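Long-range contacts in probable zinc protease PqqL (Escherichia coli, PDB 6OFT), which probably acts as a zinc-dependent periplasmic endopeptidase of the M16 family, the present chain being the first half of the full-length protein: residues Lys250-Asn255 with Glu433-Asn438; Trp280-Gln285 with Asp357-Arg362; Asn288-Glu293 with Ala464-Pro469; Thr361-Leu366 with Glu400-Ser405. All blocks are in the same frame, centred on the assembly; numbering follows the deposited sequence.

Contact 1. Residues Lys250-Asn255 with Glu433-Asn438; sequences KENRVN and EQMVNN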
loop_
_atom_site.group_PDB
_atom_site.type_symbol
_atom_site.label_atom_id
_atom_site.label_comp_id
_atom_site.label_asym_id
_atom_site.label_seq_id
_atom_site.Cartn_x
_atom_site.Cartn_y
_atom_site.Cartn_z
ATOM N N LYS A 250 21.595 -12.799 -8.463
ATOM C CA LYS A 250 22.578 -12.174 -9.357
ATOM C C LYS A 250 22.028 -10.966 -10.109
ATOM O O LYS A 250 22.805 -10.088 -10.484
ATOM C CB LYS A 250 23.193 -13.205 -10.321
ATOM C CG LYS A 250 23.793 -14.424 -9.617
ATOM C CD LYS A 250 25.193 -14.772 -10.112
ATOM C CE LYS A 250 25.701 -16.074 -9.532
ATOM N NZ LYS A 250 25.916 -16.001 -8.059
ATOM N N GLU A 251 20.686 -10.896 -10.266
ATOM C CA GLU A 251 19.959 -9.829 -10.958
ATOM C C GLU A 251 19.632 -8.620 -10.069
ATOM O O GLU A 251 19.270 -7.570 -10.603
ATOM C CB GLU A 251 18.694 -10.374 -11.651
ATOM C CG GLU A 251 19.014 -11.274 -12.837
ATOM C CD GLU A 251 17.918 -11.519 -13.858
ATOM O OE1 GLU A 251 16.754 -11.124 -13.614
ATOM O OE2 GLU A 251 18.230 -12.120 -14.911
ATOM N N ASN A 252 19.765 -8.755 -8.726
ATOM C CA ASN A 252 19.552 -7.647 -7.790
ATOM C C ASN A 252 20.741 -6.690 -7.912
ATOM O O ASN A 252 21.873 -7.145 -8.102
ATOM C CB ASN A 252 19.361 -8.154 -6.355
ATOM C CG ASN A 252 17.999 -8.757 -6.089
ATOM O OD1 ASN A 252 17.027 -8.541 -6.826
ATOM N ND2 ASN A 252 17.887 -9.508 -5.004
ATOM N N ARG A 253 20.486 -5.374 -7.871
ATOM C CA ARG A 253 21.538 -4.383 -8.113
ATOM C C ARG A 253 22.250 -3.836 -6.857
ATOM O O ARG A 253 23.351 -3.294 -6.980
ATOM C CB ARG A 253 21.000 -3.222 -8.974
ATOM C CG ARG A 253 19.891 -2.398 -8.315
ATOM C CD ARG A 253 19.623 -1.112 -9.079
ATOM N NE ARG A 253 19.131 -0.051 -8.199
ATOM C CZ ARG A 253 19.903 0.865 -7.621
ATOM N NH1 ARG A 253 21.215 0.870 -7.834
ATOM N NH2 ARG A 253 19.369 1.788 -6.831
ATOM N N VAL A 254 21.635 -3.974 -5.669
ATOM C CA VAL A 254 22.179 -3.426 -4.422
ATOM C C VAL A 254 22.409 -4.504 -3.351
ATOM O O VAL A 254 21.500 -5.273 -3.034
ATOM C CB VAL A 254 21.278 -2.258 -3.910
ATOM C CG1 VAL A 254 21.697 -1.773 -2.528
ATOM C CG2 VAL A 254 21.261 -1.089 -4.898
ATOM N N ASN A 255 23.629 -4.538 -2.791
ATOM C CA ASN A 255 23.975 -5.432 -1.693
ATOM C C ASN A 255 23.783 -4.656 -0.407
ATOM O O ASN A 255 23.966 -3.442 -0.403
ATOM C CB ASN A 255 25.409 -5.948 -1.808
ATOM C CG ASN A 255 25.640 -6.830 -3.013
ATOM O OD1 ASN A 255 24.805 -7.661 -3.401
ATOM N ND2 ASN A 255 26.786 -6.664 -3.639
ATOM N N GLU A 433 18.306 -9.460 7.624
ATOM C CA GLU A 433 18.343 -9.839 6.227
ATOM C C GLU A 433 19.511 -9.216 5.476
ATOM O O GLU A 433 19.744 -8.017 5.572
ATOM C CB GLU A 433 17.015 -9.462 5.559
ATOM C CG GLU A 433 16.880 -9.917 4.119
ATOM C CD GLU A 433 15.792 -9.137 3.422
ATOM O OE1 GLU A 433 14.621 -9.568 3.497
ATOM O OE2 GLU A 433 16.100 -8.074 2.839
ATOM N N GLN A 434 20.209 -10.035 4.694
ATOM C CA GLN A 434 21.287 -9.584 3.830
ATOM C C GLN A 434 20.941 -9.897 2.395
ATOM O O GLN A 434 20.340 -10.928 2.119
ATOM C CB GLN A 434 22.632 -10.208 4.210
ATOM C CG GLN A 434 23.301 -9.470 5.370
ATOM C CD GLN A 434 24.421 -10.254 5.985
ATOM O OE1 GLN A 434 25.583 -9.846 5.963
ATOM N NE2 GLN A 434 24.098 -11.389 6.565
ATOM N N MET A 435 21.332 -9.010 1.483
ATOM C CA MET A 435 21.097 -9.177 0.053
ATOM C C MET A 435 22.437 -9.198 -0.641
ATOM O O MET A 435 23.269 -8.332 -0.380
ATOM C CB MET A 435 20.187 -8.065 -0.476
ATOM C CG MET A 435 18.742 -8.270 -0.085
ATOM S SD MET A 435 17.639 -6.927 -0.567
ATOM C CE MET A 435 17.640 -7.117 -2.398
ATOM N N VAL A 436 22.691 -10.267 -1.418
ATOM C CA VAL A 436 23.950 -10.496 -2.144
ATOM C C VAL A 436 23.674 -10.796 -3.628
ATOM O O VAL A 436 22.655 -11.416 -3.946
ATOM C CB VAL A 436 24.893 -11.531 -1.470
ATOM C CG1 VAL A 436 25.380 -11.020 -0.122
ATOM C CG2 VAL A 436 24.240 -12.907 -1.323
ATOM N N ASN A 437 24.545 -10.311 -4.531
ATOM C CA ASN A 437 24.332 -10.502 -5.975
ATOM C C ASN A 437 25.510 -11.161 -6.712
ATOM O O ASN A 437 25.470 -11.306 -7.932
ATOM C CB ASN A 437 23.916 -9.183 -6.652
ATOM C CG ASN A 437 24.882 -8.031 -6.526
ATOM O OD1 ASN A 437 26.044 -8.173 -6.120
ATOM N ND2 ASN A 437 24.404 -6.854 -6.880
ATOM N N ASN A 438 26.540 -11.571 -5.974
ATOM C CA ASN A 438 27.717 -12.263 -6.508
ATOM C C ASN A 438 28.294 -13.129 -5.399
ATOM O O ASN A 438 27.898 -12.971 -4.236
ATOM C CB ASN A 438 28.751 -11.284 -7.098
ATOM C CG ASN A 438 29.332 -10.308 -6.107
ATOM O OD1 ASN A 438 30.219 -10.645 -5.314
ATOM N ND2 ASN A 438 28.858 -9.075 -6.141
HETATM O O HOH W 1 20.101 -10.064 -3.363
#

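Contact 2. Residues Trp280-Gln285 with Asp357-Arg362; sequences WSMLVQ and DVKSTR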
loop_
_atom_site.group_PDB
_atom_site.type_symbol
_atom_site.label_atom_id
_atom_site.label_comp_id
_atom_site.label_asym_id
_atom_site.label_seq_id
_atom_site.Cartn_x
_atom_site.Cartn_y
_atom_site.Cartn_z
ATOM N N TRP A 280 5.926 6.802 15.000
ATOM C CA TRP A 280 6.658 5.792 14.209
ATOM C C TRP A 280 7.296 6.435 12.989
ATOM O O TRP A 280 8.429 6.108 12.664
ATOM C CB TRP A 280 5.778 4.601 13.771
ATOM C CG TRP A 280 5.311 3.713 14.884
ATOM C CD1 TRP A 280 4.017 3.418 15.200
ATOM C CD2 TRP A 280 6.129 3.033 15.852
ATOM N NE1 TRP A 280 3.974 2.599 16.307
ATOM C CE2 TRP A 280 5.257 2.352 16.732
ATOM C CE3 TRP A 280 7.524 2.930 16.062
ATOM C CZ2 TRP A 280 5.727 1.572 17.800
ATOM C CZ3 TRP A 280 7.990 2.184 17.134
ATOM C CH2 TRP A 280 7.101 1.502 17.981
ATOM N N SER A 281 6.570 7.357 12.333
ATOM C CA SER A 281 6.994 8.108 11.152
ATOM C C SER A 281 8.197 8.994 11.475
ATOM O O SER A 281 9.117 9.098 10.664
ATOM C CB SER A 281 5.839 8.963 10.639
ATOM O OG SER A 281 6.241 9.775 9.548
ATOM N N MET A 282 8.188 9.627 12.661
ATOM C CA MET A 282 9.282 10.487 13.094
ATOM C C MET A 282 10.516 9.703 13.464
ATOM O O MET A 282 11.598 10.141 13.101
ATOM C CB MET A 282 8.855 11.437 14.197
ATOM C CG MET A 282 8.186 12.653 13.612
ATOM S SD MET A 282 7.670 13.799 14.858
ATOM C CE MET A 282 6.626 14.814 13.897
ATOM N N LEU A 283 10.359 8.518 14.109
ATOM C CA LEU A 283 11.489 7.639 14.446
ATOM C C LEU A 283 12.208 7.210 13.173
ATOM O O LEU A 283 13.436 7.237 13.126
ATOM C CB LEU A 283 11.042 6.410 15.251
ATOM C CG LEU A 283 10.833 6.595 16.758
ATOM C CD1 LEU A 283 10.324 5.330 17.379
ATOM C CD2 LEU A 283 12.126 7.027 17.479
ATOM N N VAL A 284 11.423 6.873 12.125
ATOM C CA VAL A 284 11.874 6.466 10.788
ATOM C C VAL A 284 12.628 7.639 10.144
ATOM O O VAL A 284 13.779 7.465 9.724
ATOM C CB VAL A 284 10.664 5.942 9.937
ATOM C CG1 VAL A 284 10.904 6.057 8.432
ATOM C CG2 VAL A 284 10.292 4.513 10.318
ATOM N N GLN A 285 12.013 8.839 10.130
ATOM C CA GLN A 285 12.639 10.027 9.556
ATOM C C GLN A 285 13.933 10.429 10.272
ATOM O O GLN A 285 14.905 10.775 9.603
ATOM C CB GLN A 285 11.674 11.223 9.494
ATOM C CG GLN A 285 12.303 12.433 8.766
ATOM C CD GLN A 285 11.337 13.530 8.409
ATOM O OE1 GLN A 285 10.115 13.371 8.493
ATOM N NE2 GLN A 285 11.876 14.672 7.986
ATOM N N ASP A 357 14.040 20.078 14.216
ATOM C CA ASP A 357 14.265 20.208 12.773
ATOM C C ASP A 357 13.311 19.314 11.956
ATOM O O ASP A 357 12.847 19.747 10.914
ATOM C CB ASP A 357 15.722 19.930 12.399
ATOM C CG ASP A 357 16.019 20.177 10.927
ATOM O OD1 ASP A 357 15.928 21.351 10.487
ATOM O OD2 ASP A 357 16.335 19.203 10.218
ATOM N N VAL A 358 13.019 18.091 12.415
ATOM C CA VAL A 358 12.083 17.188 11.721
ATOM C C VAL A 358 10.677 17.827 11.680
ATOM O O VAL A 358 10.102 17.946 10.602
ATOM C CB VAL A 358 12.122 15.740 12.280
ATOM C CG1 VAL A 358 10.793 14.998 12.075
ATOM C CG2 VAL A 358 13.258 14.962 11.633
ATOM N N LYS A 359 10.183 18.318 12.837
ATOM C CA LYS A 359 8.895 18.994 12.967
ATOM C C LYS A 359 8.785 20.251 12.077
ATOM O O LYS A 359 7.860 20.327 11.265
ATOM C CB LYS A 359 8.610 19.342 14.429
ATOM C CG LYS A 359 8.316 18.126 15.303
ATOM C CD LYS A 359 8.063 18.584 16.714
ATOM C CE LYS A 359 7.728 17.441 17.630
ATOM N NZ LYS A 359 7.441 17.949 18.994
ATOM N N SER A 360 9.721 21.211 12.214
ATOM C CA SER A 360 9.726 22.452 11.429
ATOM C C SER A 360 9.783 22.246 9.908
ATOM O O SER A 360 9.097 22.978 9.192
ATOM C CB SER A 360 10.838 23.397 11.884
ATOM O OG SER A 360 12.126 22.936 11.515
ATOM N N THR A 361 10.575 21.271 9.417
ATOM C CA THR A 361 10.681 21.000 7.968
ATOM C C THR A 361 9.430 20.305 7.414
ATOM O O THR A 361 9.073 20.520 6.250
ATOM C CB THR A 361 11.957 20.223 7.616
ATOM O OG1 THR A 361 11.980 18.998 8.348
ATOM C CG2 THR A 361 13.219 21.028 7.857
ATOM N N ARG A 362 8.774 19.469 8.249
ATOM C CA ARG A 362 7.530 18.784 7.898
ATOM C C ARG A 362 6.389 19.793 7.889
ATOM O O ARG A 362 5.603 19.793 6.947
ATOM C CB ARG A 362 7.237 17.617 8.857
ATOM C CG ARG A 362 7.970 16.341 8.506
ATOM C CD ARG A 362 8.000 15.383 9.675
ATOM N NE ARG A 362 6.756 14.634 9.795
ATOM C CZ ARG A 362 6.660 13.309 9.794
ATOM N NH1 ARG A 362 7.750 12.554 9.690
ATOM N NH2 ARG A 362 5.479 12.728 9.908
#

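Contact 3. Residues Asn288-Glu293 with Ala464-Pro469; sequences NQRLQE and AAYVFP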
loop_
_atom_site.group_PDB
_atom_site.type_symbol
_atom_site.label_atom_id
_atom_site.label_comp_id
_atom_site.label_asym_id
_atom_site.label_seq_id
_atom_site.Cartn_x
_atom_site.Cartn_y
_atom_site.Cartn_z
ATOM N N ASN A 288 16.779 8.190 9.198
ATOM C CA ASN A 288 17.116 8.605 7.829
ATOM C C ASN A 288 17.958 9.861 7.824
ATOM O O ASN A 288 18.971 9.911 7.129
ATOM C CB ASN A 288 15.834 8.812 6.991
ATOM C CG ASN A 288 15.145 7.516 6.666
ATOM O OD1 ASN A 288 15.738 6.456 6.811
ATOM N ND2 ASN A 288 13.884 7.560 6.216
ATOM N N GLN A 289 17.523 10.874 8.602
ATOM C CA GLN A 289 18.179 12.172 8.782
ATOM C C GLN A 289 19.610 11.956 9.282
ATOM O O GLN A 289 20.543 12.373 8.598
ATOM C CB GLN A 289 17.348 13.063 9.742
ATOM C CG GLN A 289 17.959 14.425 10.080
ATOM C CD GLN A 289 16.979 15.354 10.766
ATOM O OE1 GLN A 289 16.986 15.517 11.993
ATOM N NE2 GLN A 289 16.124 16.003 9.984
ATOM N N ARG A 290 19.789 11.227 10.408
ATOM C CA ARG A 290 21.116 10.958 10.969
ATOM C C ARG A 290 22.043 10.254 9.996
ATOM O O ARG A 290 23.157 10.725 9.810
ATOM C CB ARG A 290 21.053 10.217 12.308
ATOM C CG ARG A 290 22.286 10.534 13.146
ATOM C CD ARG A 290 22.260 9.876 14.488
ATOM N NE ARG A 290 21.477 10.641 15.453
ATOM C CZ ARG A 290 21.253 10.235 16.693
ATOM N NH1 ARG A 290 21.765 9.091 17.126
ATOM N NH2 ARG A 290 20.519 10.970 17.513
ATOM N N LEU A 291 21.577 9.177 9.329
ATOM C CA LEU A 291 22.387 8.454 8.346
ATOM C C LEU A 291 22.833 9.351 7.182
ATOM O O LEU A 291 24.008 9.309 6.804
ATOM C CB LEU A 291 21.654 7.201 7.826
ATOM C CG LEU A 291 22.477 6.247 6.942
ATOM C CD1 LEU A 291 23.640 5.616 7.712
ATOM C CD2 LEU A 291 21.602 5.164 6.359
ATOM N N GLN A 292 21.906 10.165 6.632
ATOM C CA GLN A 292 22.192 11.086 5.531
ATOM C C GLN A 292 23.161 12.194 5.931
ATOM O O GLN A 292 23.967 12.610 5.098
ATOM C CB GLN A 292 20.909 11.679 4.933
ATOM C CG GLN A 292 20.157 10.725 4.002
ATOM C CD GLN A 292 21.000 10.226 2.844
ATOM O OE1 GLN A 292 21.325 9.034 2.752
ATOM N NE2 GLN A 292 21.380 11.125 1.939
ATOM N N GLU A 293 23.095 12.653 7.200
ATOM C CA GLU A 293 23.974 13.690 7.754
ATOM C C GLU A 293 25.394 13.135 7.883
ATOM O O GLU A 293 26.354 13.843 7.570
ATOM C CB GLU A 293 23.470 14.157 9.133
ATOM C CG GLU A 293 22.223 15.029 9.127
ATOM C CD GLU A 293 21.516 15.207 10.465
ATOM O OE1 GLU A 293 21.623 14.314 11.339
ATOM O OE2 GLU A 293 20.839 16.247 10.636
ATOM N N ALA A 464 29.544 7.770 21.674
ATOM C CA ALA A 464 29.310 9.207 21.841
ATOM C C ALA A 464 27.981 9.666 21.252
ATOM O O ALA A 464 27.534 9.140 20.221
ATOM C CB ALA A 464 30.456 10.000 21.231
ATOM N N ALA A 465 27.353 10.660 21.920
ATOM C CA ALA A 465 26.082 11.249 21.514
ATOM C C ALA A 465 26.261 11.998 20.214
ATOM O O ALA A 465 27.272 12.675 20.020
ATOM C CB ALA A 465 25.570 12.194 22.588
ATOM N N TYR A 466 25.304 11.840 19.304
ATOM C CA TYR A 466 25.355 12.530 18.029
ATOM C C TYR A 466 24.960 13.996 18.221
ATOM O O TYR A 466 24.010 14.297 18.948
ATOM C CB TYR A 466 24.449 11.844 16.995
ATOM C CG TYR A 466 24.382 12.584 15.679
ATOM C CD1 TYR A 466 25.374 12.425 14.716
ATOM C CD2 TYR A 466 23.352 13.480 15.413
ATOM C CE1 TYR A 466 25.334 13.129 13.515
ATOM C CE2 TYR A 466 23.298 14.186 14.216
ATOM C CZ TYR A 466 24.285 13.998 13.265
ATOM O OH TYR A 466 24.212 14.694 12.087
ATOM N N VAL A 467 25.686 14.904 17.557
ATOM C CA VAL A 467 25.392 16.330 17.638
ATOM C C VAL A 467 24.862 16.836 16.298
ATOM O O VAL A 467 25.543 16.721 15.274
ATOM C CB VAL A 467 26.566 17.177 18.199
ATOM C CG1 VAL A 467 26.209 18.662 18.242
ATOM C CG2 VAL A 467 26.977 16.693 19.587
ATOM N N PHE A 468 23.630 17.382 16.317
ATOM C CA PHE A 468 22.969 17.961 15.148
ATOM C C PHE A 468 23.781 19.185 14.664
ATOM O O PHE A 468 24.137 20.029 15.495
ATOM C CB PHE A 468 21.519 18.351 15.496
ATOM C CG PHE A 468 20.709 18.927 14.356
ATOM C CD1 PHE A 468 20.214 18.107 13.349
ATOM C CD2 PHE A 468 20.417 20.284 14.308
ATOM C CE1 PHE A 468 19.457 18.639 12.303
ATOM C CE2 PHE A 468 19.659 20.816 13.262
ATOM C CZ PHE A 468 19.192 19.991 12.263
ATOM N N PRO A 469 24.149 19.263 13.357
ATOM C CA PRO A 469 24.960 20.405 12.888
ATOM C C PRO A 469 24.169 21.706 12.766
ATOM O O PRO A 469 23.020 21.705 12.327
ATOM C CB PRO A 469 25.496 19.934 11.525
ATOM C CG PRO A 469 25.050 18.495 11.373
ATOM C CD PRO A 469 23.854 18.336 12.250
#

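Contact 4. Residues Thr361-Leu366 with Glu400-Ser405; sequences TRLTWL and ETYQLS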
loop_
_atom_site.group_PDB
_atom_site.type_symbol
_atom_site.label_atom_id
_atom_site.label_comp_id
_atom_site.label_asym_id
_atom_site.label_seq_id
_atom_site.Cartn_x
_atom_site.Cartn_y
_atom_site.Cartn_z
ATOM N N THR A 361 10.575 21.271 9.417
ATOM C CA THR A 361 10.681 21.000 7.968
ATOM C C THR A 361 9.430 20.305 7.414
ATOM O O THR A 361 9.073 20.520 6.250
ATOM C CB THR A 361 11.957 20.223 7.616
ATOM O OG1 THR A 361 11.980 18.998 8.348
ATOM C CG2 THR A 361 13.219 21.028 7.857
ATOM N N ARG A 362 8.774 19.469 8.249
ATOM C CA ARG A 362 7.530 18.784 7.898
ATOM C C ARG A 362 6.389 19.793 7.889
ATOM O O ARG A 362 5.603 19.793 6.947
ATOM C CB ARG A 362 7.237 17.617 8.857
ATOM C CG ARG A 362 7.970 16.341 8.506
ATOM C CD ARG A 362 8.000 15.383 9.675
ATOM N NE ARG A 362 6.756 14.634 9.795
ATOM C CZ ARG A 362 6.660 13.309 9.794
ATOM N NH1 ARG A 362 7.750 12.554 9.690
ATOM N NH2 ARG A 362 5.479 12.728 9.908
ATOM N N LEU A 363 6.333 20.693 8.895
ATOM C CA LEU A 363 5.312 21.738 8.947
ATOM C C LEU A 363 5.448 22.724 7.785
ATOM O O LEU A 363 4.430 23.183 7.276
ATOM C CB LEU A 363 5.325 22.492 10.286
ATOM C CG LEU A 363 4.839 21.714 11.519
ATOM C CD1 LEU A 363 5.176 22.473 12.794
ATOM C CD2 LEU A 363 3.342 21.385 11.437
ATOM N N THR A 364 6.697 23.042 7.365
ATOM C CA THR A 364 6.956 23.928 6.213
ATOM C C THR A 364 6.342 23.280 4.953
ATOM O O THR A 364 5.648 23.960 4.192
ATOM C CB THR A 364 8.467 24.205 6.055
ATOM O OG1 THR A 364 8.951 24.830 7.240
ATOM C CG2 THR A 364 8.784 25.080 4.838
ATOM N N TRP A 365 6.586 21.967 4.765
ATOM C CA TRP A 365 6.054 21.177 3.658
ATOM C C TRP A 365 4.523 21.140 3.715
ATOM O O TRP A 365 3.863 21.315 2.689
ATOM C CB TRP A 365 6.611 19.737 3.678
ATOM C CG TRP A 365 6.277 18.980 2.423
ATOM C CD1 TRP A 365 6.999 18.962 1.266
ATOM C CD2 TRP A 365 5.079 18.227 2.161
ATOM N NE1 TRP A 365 6.340 18.224 0.307
ATOM C CE2 TRP A 365 5.166 17.750 0.833
ATOM C CE3 TRP A 365 3.946 17.892 2.926
ATOM C CZ2 TRP A 365 4.157 16.971 0.247
ATOM C CZ3 TRP A 365 2.946 17.125 2.345
ATOM C CH2 TRP A 365 3.058 16.670 1.022
ATOM N N LEU A 366 3.968 20.902 4.918
ATOM C CA LEU A 366 2.527 20.817 5.125
ATOM C C LEU A 366 1.832 22.119 4.820
ATOM O O LEU A 366 0.773 22.098 4.178
ATOM C CB LEU A 366 2.168 20.282 6.526
ATOM C CG LEU A 366 2.464 18.808 6.762
ATOM C CD1 LEU A 366 2.274 18.445 8.200
ATOM C CD2 LEU A 366 1.620 17.901 5.848
ATOM N N GLU A 400 -6.491 20.420 7.448
ATOM C CA GLU A 400 -6.636 19.640 8.686
ATOM C C GLU A 400 -5.324 18.961 9.063
ATOM O O GLU A 400 -4.957 18.972 10.240
ATOM C CB GLU A 400 -7.772 18.609 8.580
ATOM C CG GLU A 400 -7.910 17.662 9.769
ATOM C CD GLU A 400 -8.328 18.217 11.124
ATOM O OE1 GLU A 400 -8.500 17.408 12.062
ATOM O OE2 GLU A 400 -8.482 19.449 11.259
ATOM N N THR A 401 -4.615 18.369 8.068
ATOM C CA THR A 401 -3.325 17.693 8.283
ATOM C C THR A 401 -2.329 18.681 8.895
ATOM O O THR A 401 -1.683 18.361 9.885
ATOM C CB THR A 401 -2.822 17.055 6.977
ATOM O OG1 THR A 401 -3.826 16.172 6.484
ATOM C CG2 THR A 401 -1.538 16.282 7.159
ATOM N N TYR A 402 -2.246 19.888 8.339
ATOM C CA TYR A 402 -1.371 20.951 8.838
ATOM C C TYR A 402 -1.705 21.390 10.286
ATOM O O TYR A 402 -0.800 21.445 11.131
ATOM C CB TYR A 402 -1.385 22.143 7.857
ATOM C CG TYR A 402 -0.529 23.307 8.302
ATOM C CD1 TYR A 402 0.844 23.159 8.485
ATOM C CD2 TYR A 402 -1.086 24.564 8.520
ATOM C CE1 TYR A 402 1.638 24.226 8.900
ATOM C CE2 TYR A 402 -0.301 25.641 8.933
ATOM C CZ TYR A 402 1.061 25.464 9.126
ATOM O OH TYR A 402 1.847 26.520 9.508
ATOM N N GLN A 403 -2.993 21.729 10.556
ATOM C CA GLN A 403 -3.492 22.152 11.876
ATOM C C GLN A 403 -3.311 21.038 12.931
ATOM O O GLN A 403 -2.803 21.314 14.021
ATOM C CB GLN A 403 -4.971 22.569 11.798
ATOM C CG GLN A 403 -5.227 23.924 11.131
ATOM C CD GLN A 403 -6.688 24.366 11.167
ATOM O OE1 GLN A 403 -6.996 25.564 11.225
ATOM N NE2 GLN A 403 -7.627 23.425 11.114
ATOM N N LEU A 404 -3.675 19.782 12.592
ATOM C CA LEU A 404 -3.520 18.627 13.492
ATOM C C LEU A 404 -2.072 18.403 13.869
ATOM O O LEU A 404 -1.804 18.107 15.024
ATOM C CB LEU A 404 -4.041 17.323 12.863
ATOM C CG LEU A 404 -5.496 16.949 13.028
ATOM C CD1 LEU A 404 -5.782 15.637 12.303
ATOM C CD2 LEU A 404 -5.907 16.839 14.509
ATOM N N SER A 405 -1.150 18.482 12.885
ATOM C CA SER A 405 0.292 18.302 13.092
ATOM C C SER A 405 0.839 19.384 14.009
ATOM O O SER A 405 1.514 19.052 14.973
ATOM C CB SER A 405 1.040 18.312 11.765
ATOM O OG SER A 405 0.568 17.277 10.922
#

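Contact 1. Residues Lys250-Asn255 with Glu433-Asn438
Asn-437 and Asn-255 meet through their amides, whose planes stand 72° apart. Asn-255 ND2 donates to Asn-437 OD1 at 3.0 Å, reaching it from above the carbonyl plane rather than along a lone pair. The nitrogen of the same Asn-437 amide has a different partner: ND2 gives a fairly straight bond of 2.8 Å to the backbone Asn-252 O, which lies in the amide plane. With CG between the backbone N and the carbonyl carbon (chi1 59°), the amide is turned toward the loop, and the two bonds probably fix its rotation. Asn-255 ND2 also reaches Asp-328 O. Residues Lys-250 to Asn-255 belong to the loop joining strands 242-248 and 256-264, and strand 430-436, which ends in the other segment, runs between those two in the mixed sheet; the loop therefore spans the end of the strand it brackets. Two CA-H...O contacts trace this, Lys-250 CA to Asn-437 O and Asn-255 CA to Met-435 O, each 3.3 Å. Asn-252 ND2, shared with Thr-152, donates to a water within hydrogen-bonding distance of Val-436 O, while Met-435 CE, swung round by the bend at chi3 (69°), lies 3.5 Å from Asn-252 ND2.

Contact 2. Residues Trp280-Gln285 with Asp357-Arg362
A steep helix-helix crossing, in the part of the chain that matches the inactive domain of the M16 peptidases, brings Arg-362 of helix 352-371 against Ser-281 and Gln-285 of helix 271-296. The axes of the two short segments approach to 11.1 Å with 106° between their directions, a spacing wide enough to be bridged by long side chains. Arg-362 does most of this. Its NH1 and NH2 both point at Ser-281 OG, which accepts from NH2 of Arg-362 at 3.1 Å and from NH1 at 3.2 Å, lying in the guanidinium plane. NH1 has a second acceptor, Gln-285 OE1, at 2.8 Å. The Gln-285 amide and the guanidinium are nearly coplanar, and the two chains run alongside one another, head to tail. Over one guanidinium face, toward its rim, sits Met-282 CG. With three bonds across the interface and a methylene on one face, the group has little scope to turn. A leucine in place of Arg-362 would probably strand Ser-281 OG and Gln-285 OE1 without their shared donor and weaken the crossing. Met-282 and Val-358 supply the apolar part: Val-358 CG1 meets Met-282 CG at 3.8 Å, and its CG2 lies against the Gln-285 chain. Lys-359 sends its NZ to Trp-409 O and Ile-412 O. Its stem still takes part, for the extended Met-282 chain carries CE to 4.0 Å from Lys-359 CG.

Contact 3. Residues Asn288-Glu293 with Ala464-Pro469
The Tyr-466 ring lies with one face on the Arg-290 side chain. Arg-290 CG stands 3.7 Å from the ring centroid and only 4° off the ring normal, a CH-pi contact over the centre of the face. The guanidinium is in turn covered on one face by Tyr-466 CB, 3.5 Å above its plane and over its middle. The two side chains thus overlap with their directions reversed, aliphatic part over ring and charged end over CB, with guanidinium and ring planes 23° apart. The bend of Arg-290 at chi3 lays the guanidinium against Tyr-466 CB, and its NH2 is paired with Glu-354 in a salt bridge and with Gly-349 O, so the position of the group does not rest on the tyrosine alone.

The residues Ala-464 to Pro-469 form an irregular tail after helix 448-459, and Pro-469 is the last modelled residue of this half-protein. The tail is laid on the surface of helix 271-296, whose turn from Gln-289 to Glu-293 supplies every partner here; in the full-length protein it would lead on toward the second half. Phe-468 and Tyr-466 also reach helix 352-371, touching Asp-357 and Glu-354 respectively.

Glu-293 works with both aromatic residues. Tyr-466 OH donates a weak hydrogen bond to Glu-293 OE1, 2.7 Å away, the carboxylate and ring planes lying 23° apart. The other oxygen, Glu-293 OE2, approaches Phe-468 obliquely, 3.2 Å from CE1. Gln-289 OE1 comes to the same CE1 of Phe-468 at 4.0 Å.

Contact 4. Residues Thr361-Leu366 with Glu400-Ser405
Apolar contacts carry most of this interface, and Leu-366 makes two of them. Its CB touches Tyr-402 CD1 at 3.7 Å, near the plane of the ring and therefore at its edge. At the branch end, Leu-366 CD2 meets Thr-401 CG2 at 3.8 Å. One turn earlier, Leu-363 CD2 rests on Ser-405 CB at 3.9 Å and lies 4.2 Å from Tyr-402 CE1. With OG1 of Thr-401 beside the backbone N (chi1 -56°) and engaged with Ser-397 O, CG2 faces Leu-366.

Polar groups also lie against carbon. Leu-363 O comes obliquely to the Tyr-402 ring, 3.4 Å from CE1. Leu-366 CD1 is as close to Ser-405 OG, whose hydroxyl is already committed within its own helix, donating to Thr-401 O at 2.7 Å. That carbonyl takes Ser-405 N and Ser-405 OG from opposite faces of its plane, so the small side chain stays folded back on its helix.

The Tyr-402 ring extends on to Lys-367 and Val-370, while Leu-404 and Ser-405 also touch Phe-274 of helix 271-296. An alanine at Tyr-402 would probably open a gap beside Leu-366 CB and the Leu-363 carbonyl. The axes of the short segments lie 9.7 Å apart with 154° between their directions, and helices 352-371 and 398-408 thus pack side by side as an antiparallel helix pair.

How the contacts relate
Contacts 2, 3 and 4 form a connected group, whereas contact 1 stands apart at one end of strand 430-436 in the five-stranded sheet. Helix 271-296 serves contacts 2 and 3, whose centres are 13 Å apart and which touch through Asp-357 with Gln-289 and Phe-468. Helix 352-371 serves contacts 2 and 4, 11 Å between centres, sharing Thr-361 and Arg-362. Contact 1 lies 27 to 38 Å from the other centres. Along the chain, contacts 2 and 4 are nested inside the loop closed by contact 1, and contact 4 also inside that of contact 3, which crosses contacts 1 and 2. The late strand 430-436 thus pairs with strands from much earlier in the sequence, while the tail returns to the helices.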